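Local atomic coordinates of glutathione S-transferase (Agrobacterium tumefaciens, PDB entry 3LQ7), a protein that probably conjugates the thiol of glutathione to electrophilic substrates. Residues Gln70-Ile75 / Leu85-Ala90; Glu161-Leu166 / Lys197-Leu202. All coordinates share one frame; numbering follows the deposited sequence.

Interaction 1: residues Gln70-Ile75 / Leu85-Ala90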
loop_
_atom_site.group_PDB
_atom_site.type_symbol
_atom_site.label_atom_id
_atom_site.label_comp_id
_atom_site.label_asym_id
_atom_site.label_seq_id
_atom_site.Cartn_x
_atom_site.Cartn_y
_atom_site.Cartn_z
ATOM N N GLN A 70 12.586 -11.118 -6.459
ATOM C CA GLN A 70 11.535 -10.814 -5.493
ATOM C C GLN A 70 12.093 -10.894 -4.081
ATOM O O GLN A 70 12.388 -11.988 -3.594
ATOM C CB GLN A 70 10.335 -11.757 -5.650
ATOM C CG GLN A 70 9.298 -11.300 -6.669
ATOM C CD GLN A 70 9.898 -11.017 -8.036
ATOM O OE1 GLN A 70 9.845 -9.892 -8.529
ATOM N NE2 GLN A 70 10.495 -12.036 -8.642
ATOM N N PRO A 71 12.244 -9.730 -3.421
ATOM C CA PRO A 71 12.798 -9.611 -2.068
ATOM C C PRO A 71 11.933 -10.239 -0.974
ATOM O O PRO A 71 12.420 -10.469 0.134
ATOM C CB PRO A 71 12.883 -8.094 -1.856
ATOM C CG PRO A 71 12.865 -7.513 -3.234
ATOM C CD PRO A 71 11.975 -8.408 -4.014
ATOM N N PHE A 72 10.667 -10.512 -1.282
ATOM C CA PHE A 72 9.730 -11.035 -0.287
ATOM C C PHE A 72 9.167 -12.405 -0.662
ATOM O O PHE A 72 8.310 -12.952 0.040
ATOM C CB PHE A 72 8.635 -10.003 0.014
ATOM C CG PHE A 72 9.185 -8.675 0.447
ATOM C CD1 PHE A 72 9.319 -7.631 -0.467
ATOM C CD2 PHE A 72 9.616 -8.481 1.757
ATOM C CE1 PHE A 72 9.850 -6.413 -0.078
ATOM C CE2 PHE A 72 10.151 -7.262 2.154
ATOM C CZ PHE A 72 10.272 -6.231 1.232
ATOM N N GLY A 73 9.675 -12.944 -1.772
ATOM C CA GLY A 73 9.457 -14.336 -2.182
ATOM C C GLY A 73 8.025 -14.725 -2.479
ATOM O O GLY A 73 7.687 -15.910 -2.485
ATOM N N GLN A 74 7.187 -13.721 -2.726
ATOM C CA GLN A 74 5.764 -13.934 -2.946
ATOM C C GLN A 74 5.473 -14.130 -4.426
ATOM O O GLN A 74 6.381 -14.242 -5.256
ATOM C CB GLN A 74 4.931 -12.741 -2.447
ATOM C CG GLN A 74 5.603 -11.799 -1.461
ATOM C CD GLN A 74 4.739 -10.593 -1.136
ATOM O OE1 GLN A 74 3.739 -10.705 -0.424
ATOM N NE2 GLN A 74 5.124 -9.428 -1.655
ATOM N N ILE A 75 4.182 -14.188 -4.731
ATOM C CA ILE A 75 3.676 -14.021 -6.078
ATOM C C ILE A 75 2.783 -12.762 -6.045
ATOM O O ILE A 75 2.287 -12.386 -4.976
ATOM C CB ILE A 75 2.916 -15.300 -6.597
ATOM C CG1 ILE A 75 1.625 -15.567 -5.811
ATOM C CG2 ILE A 75 3.835 -16.523 -6.626
ATOM C CD1 ILE A 75 0.347 -15.180 -6.560
ATOM N N LEU A 85 9.411 -7.027 -12.028
ATOM C CA LEU A 85 8.603 -6.324 -11.027
ATOM C C LEU A 85 7.997 -7.216 -9.954
ATOM O O LEU A 85 7.766 -8.408 -10.156
ATOM C CB LEU A 85 7.499 -5.498 -11.682
ATOM C CG LEU A 85 7.895 -4.083 -12.089
ATOM C CD1 LEU A 85 6.827 -3.512 -12.981
ATOM C CD2 LEU A 85 8.106 -3.206 -10.862
ATOM N N PHE A 86 7.757 -6.606 -8.804
ATOM C CA PHE A 86 7.081 -7.246 -7.682
ATOM C C PHE A 86 6.107 -6.228 -7.106
ATOM O O PHE A 86 6.094 -5.083 -7.562
ATOM C CB PHE A 86 8.081 -7.753 -6.633
ATOM C CG PHE A 86 8.969 -6.680 -6.032
ATOM C CD1 PHE A 86 8.776 -6.266 -4.716
ATOM C CD2 PHE A 86 10.024 -6.124 -6.757
ATOM C CE1 PHE A 86 9.599 -5.292 -4.143
ATOM C CE2 PHE A 86 10.852 -5.149 -6.193
ATOM C CZ PHE A 86 10.634 -4.732 -4.884
ATOM N N GLU A 87 5.309 -6.653 -6.122
ATOM C CA GLU A 87 4.177 -5.884 -5.568
ATOM C C GLU A 87 3.060 -5.674 -6.584
ATOM O O GLU A 87 3.259 -5.031 -7.618
ATOM C CB GLU A 87 4.609 -4.534 -4.954
ATOM C CG GLU A 87 5.566 -4.652 -3.790
ATOM C CD GLU A 87 4.893 -5.123 -2.510
ATOM O OE1 GLU A 87 5.574 -5.786 -1.692
ATOM O OE2 GLU A 87 3.690 -4.829 -2.322
ATOM N N SER A 88 1.882 -6.208 -6.261
ATOM C CA SER A 88 0.692 -6.126 -7.112
ATOM C C SER A 88 0.343 -4.704 -7.500
ATOM O O SER A 88 -0.073 -4.463 -8.630
ATOM C CB SER A 88 -0.514 -6.765 -6.423
ATOM O OG SER A 88 -0.371 -8.167 -6.375
ATOM N N GLY A 89 0.500 -3.781 -6.551
ATOM C CA GLY A 89 0.264 -2.361 -6.783
ATOM C C GLY A 89 1.115 -1.820 -7.913
ATOM O O GLY A 89 0.593 -1.215 -8.830
ATOM N N ALA A 90 2.417 -2.085 -7.848
ATOM C CA ALA A 90 3.383 -1.584 -8.817
ATOM C C ALA A 90 3.300 -2.262 -10.178
ATOM O O ALA A 90 3.575 -1.633 -11.198
ATOM C CB ALA A 90 4.768 -1.721 -8.267
#

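Interaction 2: residues Glu161-Leu166 / Lys197-Leu202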
loop_
_atom_site.group_PDB
_atom_site.type_symbol
_atom_site.label_atom_id
_atom_site.label_comp_id
_atom_site.label_asym_id
_atom_site.label_seq_id
_atom_site.Cartn_x
_atom_site.Cartn_y
_atom_site.Cartn_z
ATOM N N GLU A 161 -16.743 4.698 5.760
ATOM C CA GLU A 161 -16.050 5.775 5.057
ATOM C C GLU A 161 -15.980 5.522 3.558
ATOM O O GLU A 161 -16.214 6.434 2.766
ATOM C CB GLU A 161 -14.642 5.949 5.619
ATOM C CG GLU A 161 -14.600 6.647 6.971
ATOM C CD GLU A 161 -13.343 6.332 7.756
ATOM O OE1 GLU A 161 -12.427 5.686 7.199
ATOM O OE2 GLU A 161 -13.274 6.728 8.941
ATOM N N LEU A 162 -15.681 4.278 3.178
ATOM C CA LEU A 162 -15.590 3.897 1.769
ATOM C C LEU A 162 -16.944 4.005 1.071
ATOM O O LEU A 162 -17.032 4.532 -0.041
ATOM C CB LEU A 162 -15.010 2.486 1.615
ATOM C CG LEU A 162 -14.670 1.983 0.202
ATOM C CD1 LEU A 162 -13.790 2.979 -0.575
ATOM C CD2 LEU A 162 -14.003 0.608 0.255
ATOM N N SER A 163 -17.986 3.525 1.746
ATOM C CA SER A 163 -19.345 3.544 1.209
ATOM C C SER A 163 -19.937 4.945 1.163
ATOM O O SER A 163 -20.730 5.248 0.274
ATOM C CB SER A 163 -20.264 2.619 2.007
ATOM O OG SER A 163 -21.587 2.676 1.505
ATOM N N ALA A 164 -19.556 5.779 2.130
ATOM C CA ALA A 164 -19.996 7.171 2.184
ATOM C C ALA A 164 -19.407 7.959 1.022
ATOM O O ALA A 164 -20.089 8.811 0.450
ATOM C CB ALA A 164 -19.621 7.812 3.511
ATOM N N TRP A 165 -18.154 7.660 0.673
ATOM C CA TRP A 165 -17.496 8.289 -0.473
ATOM C C TRP A 165 -18.132 7.883 -1.794
ATOM O O TRP A 165 -18.428 8.740 -2.634
ATOM C CB TRP A 165 -15.996 7.968 -0.532
ATOM C CG TRP A 165 -15.427 8.276 -1.903
ATOM C CD1 TRP A 165 -15.243 7.397 -2.942
ATOM C CD2 TRP A 165 -15.037 9.563 -2.398
ATOM N NE1 TRP A 165 -14.749 8.056 -4.041
ATOM C CE2 TRP A 165 -14.607 9.384 -3.734
ATOM C CE3 TRP A 165 -14.996 10.848 -1.836
ATOM C CZ2 TRP A 165 -14.132 10.440 -4.516
ATOM C CZ3 TRP A 165 -14.528 11.899 -2.617
ATOM C CH2 TRP A 165 -14.100 11.687 -3.943
ATOM N N LEU A 166 -18.297 6.574 -1.987
ATOM C CA LEU A 166 -18.793 6.042 -3.253
ATOM C C LEU A 166 -20.232 6.478 -3.508
ATOM O O LEU A 166 -20.564 6.898 -4.616
ATOM C CB LEU A 166 -18.672 4.516 -3.299
ATOM C CG LEU A 166 -18.986 3.838 -4.638
ATOM C CD1 LEU A 166 -17.875 4.049 -5.665
ATOM C CD2 LEU A 166 -19.243 2.359 -4.432
ATOM N N LYS A 197 -22.742 -7.675 2.954
ATOM C CA LYS A 197 -24.204 -7.720 2.846
ATOM C C LYS A 197 -24.884 -6.465 3.404
ATOM O O LYS A 197 -25.972 -6.093 2.957
ATOM C CB LYS A 197 -24.769 -8.969 3.533
ATOM C CG LYS A 197 -24.895 -10.177 2.623
ATOM C CD LYS A 197 -25.759 -11.258 3.265
ATOM C CE LYS A 197 -26.018 -12.416 2.307
ATOM N NZ LYS A 197 -27.044 -13.364 2.839
ATOM N N ASP A 198 -24.238 -5.812 4.368
ATOM C CA ASP A 198 -24.791 -4.606 4.981
ATOM C C ASP A 198 -24.396 -3.325 4.251
ATOM O O ASP A 198 -24.764 -2.227 4.671
ATOM C CB ASP A 198 -24.391 -4.526 6.456
ATOM C CG ASP A 198 -24.829 -5.744 7.244
ATOM O OD1 ASP A 198 -25.945 -6.257 6.996
ATOM O OD2 ASP A 198 -24.050 -6.192 8.109
ATOM N N TYR A 199 -23.659 -3.478 3.153
ATOM C CA TYR A 199 -23.191 -2.344 2.362
ATOM C C TYR A 199 -23.614 -2.523 0.910
ATOM O O TYR A 199 -22.864 -3.075 0.095
ATOM C CB TYR A 199 -21.671 -2.210 2.466
ATOM C CG TYR A 199 -21.174 -1.882 3.849
ATOM C CD1 TYR A 199 -21.067 -0.558 4.274
ATOM C CD2 TYR A 199 -20.802 -2.895 4.738
ATOM C CE1 TYR A 199 -20.611 -0.250 5.549
ATOM C CE2 TYR A 199 -20.346 -2.598 6.014
ATOM C CZ TYR A 199 -20.249 -1.273 6.412
ATOM O OH TYR A 199 -19.790 -0.970 7.672
ATOM N N GLY A 200 -24.819 -2.048 0.607
ATOM C CA GLY A 200 -25.461 -2.257 -0.687
ATOM C C GLY A 200 -24.687 -1.728 -1.873
ATOM O O GLY A 200 -24.514 -2.439 -2.866
ATOM N N ASN A 201 -24.214 -0.488 -1.772
ATOM C CA ASN A 201 -23.451 0.117 -2.866
ATOM C C ASN A 201 -22.088 -0.554 -3.086
ATOM O O ASN A 201 -21.688 -0.764 -4.224
ATOM C CB ASN A 201 -23.347 1.651 -2.743
ATOM C CG ASN A 201 -22.577 2.110 -1.517
ATOM O OD1 ASN A 201 -22.426 1.376 -0.542
ATOM N ND2 ASN A 201 -22.096 3.347 -1.560
ATOM N N LEU A 202 -21.422 -0.923 -1.992
ATOM C CA LEU A 202 -20.155 -1.659 -2.031
ATOM C C LEU A 202 -20.313 -3.080 -2.580
ATOM O O LEU A 202 -19.413 -3.601 -3.253
ATOM C CB LEU A 202 -19.543 -1.721 -0.629
ATOM C CG LEU A 202 -18.382 -0.807 -0.239
ATOM C CD1 LEU A 202 -18.432 0.566 -0.921
ATOM C CD2 LEU A 202 -18.344 -0.684 1.271
#

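Interaction 1: residues Gln70-Ile75 / Leu85-Ala90
Pro71 sets its CD methylene over the face of the Phe86 ring, the two side chains crossing at about a right angle; CD is 3.8 Å from the ring centroid and only 4° off the normal, a CH-pi contact over the middle of the face. The neighbouring CG carbon of the proline leans toward the far end of the same ring, 3.9 Å from Phe86 CZ. The phenylalanine can present its face this way because CG stands between its backbone N and carbonyl carbon (chi1 59°), which swings the ring across the gap toward the loop. Phe72 adds a second aromatic group. Its CE1 atom comes 4.2 Å from Phe86 CE1, which lies near the plane of the Phe72 ring, at its edge. Both rings and the proline belong to the thioredoxin-like N-terminal domain: residues 70-75 form the loop that leads into strand 78-80, opening with a type I turn from Gln70 to Gly73, while residues 85-90 run from the end of strand 83-85 into helix 88-97. Glu87 holds the N-cap position of that helix; with Ser88 it probably corresponds to the acidic residue and serine that, in related transferases, bind the gamma-glutamyl part of glutathione. Its chain folds back at chi2 (-75°), bringing OE1 within a long 3.7 Å of Gln74 NE2. The hydrogen bonds of the carboxylate run across the dimer interface, OE1 to Thr123 OG1 and OE2 to Asn122 ND2, both of the second subunit. Trp116 of that subunit packs edge-to-face with Phe86 and also touches Pro71.

Interaction 2: residues Glu161-Leu166 / Lys197-Leu202
In the all-helical C-terminal domain of the glutathione S-transferase fold, the last turns of helix 144-166 pack against the start of helix 200-210, and Ser163 and Asn201 clasp each other where the two segments meet. Asn201 ND2 donates to the backbone Ser163 O at 3.0 Å, approaching a lone pair in the carbonyl plane with an N-H...O angle of 152°. A second bond returns from Ser163 OG to Asn201 OD1, 2.6 Å long, again on an in-plane lone pair. Taken together, the two bonds fix the rotation of the amide. With the hydroxyl trans to its own backbone N (chi1 178°), the serine reaches outward to meet the amide. The same ND2 also donates to Gly167 O, just past the helix end, tying the amide to two carbonyls there. Alongside these bonds, Leu202 pushes its CD1 methyl to 3.8 Å from Ser163 CA, and this methyl also meets Leu162 CG and Leu166 CD2. Beyond the serine, the N-cap residue Tyr199 bonds through OH to Asp160 OD1, while its ring atom CD1 lies 4.0 Å from Ser163 CB.

How the interactions relate
Interaction 1 belongs to the thioredoxin-like domain and interaction 2 to the helical domain, on opposite sides of the chain's centre; their centres are 30 Å apart and their nearest atoms about 16 Å. Within one chain they do not touch, yet the dimer brings their surfaces together: Pro71 and Phe72 of one subunit pack on Glu161, Leu162 and Trp165 of the other. The loop of interaction 1 thus rests against the second subunit's copy of helix 144-166, the helix that interaction 2 joins to helix 200-210. Glu87 places interaction 1 at the probable glutathione site, inferred from relatives, whereas interaction 2 is helix packing inside the C-terminal domain.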